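TRNA-5-methyluridine(54) 2-sulfurtransferase (Pyrococcus horikoshii, PDB 3VRH) catalyses the ATP-dependent 2-thiolation of 5-methyluridine 54 in the T loop of tRNA, a modification that stabilises tRNA at high temperature. Local coordinates at residues D149-G154 with I190-P195. Sequence-based numbering, arbitrary orientation.
Sequences DAIATG and IKKVKP. With BCN (bicine), chain D.
With CG beside the backbone N and anti to the carbonyl carbon (chi1 -74°), Lys192 lays CG 4.0 Å from Ile151 CB, its partner on one face of the sheet. Their strands, 150-152 and 191-193, are parallel neighbours in the sheet of the PP-loop ATPase fold. Three backbone bonds join them: Ile151 N to Lys191 O, Val193 N to Ile151 O (2.8 Å) and Thr153 N to Val193 O (3.0 Å). Ile151 thus gives to Lys191 and accepts from Val193, the residues on either side of its partner Lys192, while the backbone of Lys192 turns to Leu183 of strand 182-183. The branched side chain of Ile151 suits an extended backbone and packs on Met139 and Ala143 of helix 127-145; the side chain of Lys192 also touches this helix, at Arg136.

On the other face Ala150 and Ala152 sit beside Lys191 and Val193. Ala152 CB lies 3.9 Å from Val193 CG2 and 4.0 Å from Pro195 CG, a methyl short enough to fit between these two and the strand 49-53. Lys191 lays its methylene CE near Ala150 CB, and its chain, bent at chi3 (70°), delivers NZ to Leu43 O and Glu48. At the N-terminal end of the pair a water bridges Asp149 O and Lys191 N.

Beyond strand 150-152 the chain enters the nucleotide pocket, where Gly154 binds ATP and bicine sits in this crystal. Thr153 directs OG1 to His155 ND1, with Lys194 CG crossing it at 3.6 Å, and bicine O6 lies beside Thr153, 3.4 Å from CA and 3.5 Å from CG2.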
# COMPACT_ATOMS: atom_id res chain seq x y z
N ASP A 149 -32.54 -4.23 -11.47
CA ASP A 149 -32.34 -3.17 -10.47
C ASP A 149 -30.92 -3.11 -9.94
O ASP A 149 -30.51 -2.10 -9.37
CB ASP A 149 -33.30 -3.37 -9.30
CG ASP A 149 -34.75 -3.34 -9.74
OD1 ASP A 149 -35.11 -2.46 -10.55
OD2 ASP A 149 -35.52 -4.22 -9.29
N ALA A 150 -30.17 -4.19 -10.12
CA ALA A 150 -28.87 -4.28 -9.49
C ALA A 150 -28.04 -5.37 -10.15
O ALA A 150 -28.57 -6.36 -10.65
CB ALA A 150 -29.03 -4.59 -8.01
N ILE A 151 -26.73 -5.16 -10.15
CA ILE A 151 -25.77 -6.17 -10.58
C ILE A 151 -24.95 -6.54 -9.36
O ILE A 151 -24.39 -5.67 -8.69
CB ILE A 151 -24.84 -5.60 -11.66
CG1 ILE A 151 -25.62 -5.29 -12.92
CG2 ILE A 151 -23.68 -6.54 -11.93
CD1 ILE A 151 -24.85 -4.50 -13.94
N ALA A 152 -24.90 -7.83 -9.04
CA ALA A 152 -24.05 -8.31 -7.95
C ALA A 152 -22.83 -9.02 -8.54
O ALA A 152 -22.97 -9.86 -9.43
CB ALA A 152 -24.82 -9.24 -7.05
N THR A 153 -21.63 -8.65 -8.06
CA THR A 153 -20.40 -9.32 -8.46
C THR A 153 -19.79 -10.11 -7.29
O THR A 153 -20.25 -10.00 -6.15
CB THR A 153 -19.38 -8.33 -9.04
OG1 THR A 153 -18.98 -7.41 -8.03
CG2 THR A 153 -20.00 -7.54 -10.20
N GLY A 154 -18.77 -10.91 -7.57
CA GLY A 154 -18.24 -11.87 -6.61
C GLY A 154 -16.97 -11.47 -5.87
O GLY A 154 -16.38 -12.27 -5.16
N ILE A 190 -26.31 1.00 -13.78
CA ILE A 190 -27.08 0.22 -12.83
C ILE A 190 -26.31 0.05 -11.53
O ILE A 190 -25.08 -0.03 -11.55
CB ILE A 190 -27.43 -1.19 -13.40
CG1 ILE A 190 -28.16 -1.06 -14.73
CG2 ILE A 190 -28.25 -1.99 -12.41
CD1 ILE A 190 -29.52 -0.41 -14.62
N LYS A 191 -27.02 -0.01 -10.41
CA LYS A 191 -26.40 -0.25 -9.10
C LYS A 191 -25.60 -1.55 -9.11
O LYS A 191 -26.12 -2.61 -9.48
CB LYS A 191 -27.47 -0.33 -8.00
CG LYS A 191 -26.88 -0.66 -6.63
CD LYS A 191 -27.87 -0.45 -5.49
CE LYS A 191 -28.97 -1.49 -5.53
NZ LYS A 191 -29.56 -1.72 -4.18
N LYS A 192 -24.33 -1.45 -8.70
CA LYS A 192 -23.43 -2.61 -8.59
C LYS A 192 -23.07 -2.83 -7.13
O LYS A 192 -22.64 -1.89 -6.46
CB LYS A 192 -22.15 -2.43 -9.42
CG LYS A 192 -22.35 -2.58 -10.91
CD LYS A 192 -21.08 -2.40 -11.74
CE LYS A 192 -20.29 -3.70 -11.92
NZ LYS A 192 -19.10 -3.48 -12.80
N VAL A 193 -23.22 -4.07 -6.67
CA VAL A 193 -22.94 -4.43 -5.28
C VAL A 193 -22.03 -5.65 -5.17
O VAL A 193 -21.92 -6.44 -6.11
CB VAL A 193 -24.24 -4.68 -4.48
CG1 VAL A 193 -25.08 -3.43 -4.42
CG2 VAL A 193 -25.04 -5.83 -5.11
N LYS A 194 -21.38 -5.79 -4.02
CA LYS A 194 -20.42 -6.86 -3.76
C LYS A 194 -20.83 -7.55 -2.45
O LYS A 194 -20.33 -7.19 -1.37
CB LYS A 194 -18.98 -6.29 -3.64
CG LYS A 194 -18.44 -5.71 -4.94
CD LYS A 194 -17.04 -5.09 -4.79
CE LYS A 194 -16.59 -4.51 -6.13
NZ LYS A 194 -15.18 -4.01 -6.10
N PRO A 195 -21.75 -8.51 -2.54
CA PRO A 195 -22.24 -9.23 -1.36
C PRO A 195 -21.17 -10.07 -0.64
O PRO A 195 -21.33 -10.40 0.53
CB PRO A 195 -23.33 -10.15 -1.93
CG PRO A 195 -23.71 -9.53 -3.26
CD PRO A 195 -22.48 -8.88 -3.77
N1 BCN D . -16.36 -11.85 -10.61
C1 BCN D . -15.58 -11.84 -9.30
C2 BCN D . -14.18 -11.38 -9.41
O21 BCN D . -13.90 -10.58 -10.34
O22 BCN D . -13.30 -11.79 -8.62
C3 BCN D . -16.21 -13.16 -11.31
C4 BCN D . -15.74 -14.39 -10.50
O4 BCN D . -16.11 -15.50 -10.76
C5 BCN D . -17.77 -11.61 -10.34
C6 BCN D . -18.57 -11.33 -11.54
O6 BCN D . -19.64 -10.83 -11.46
O HOH W 1 -30.19 0.33 -10.07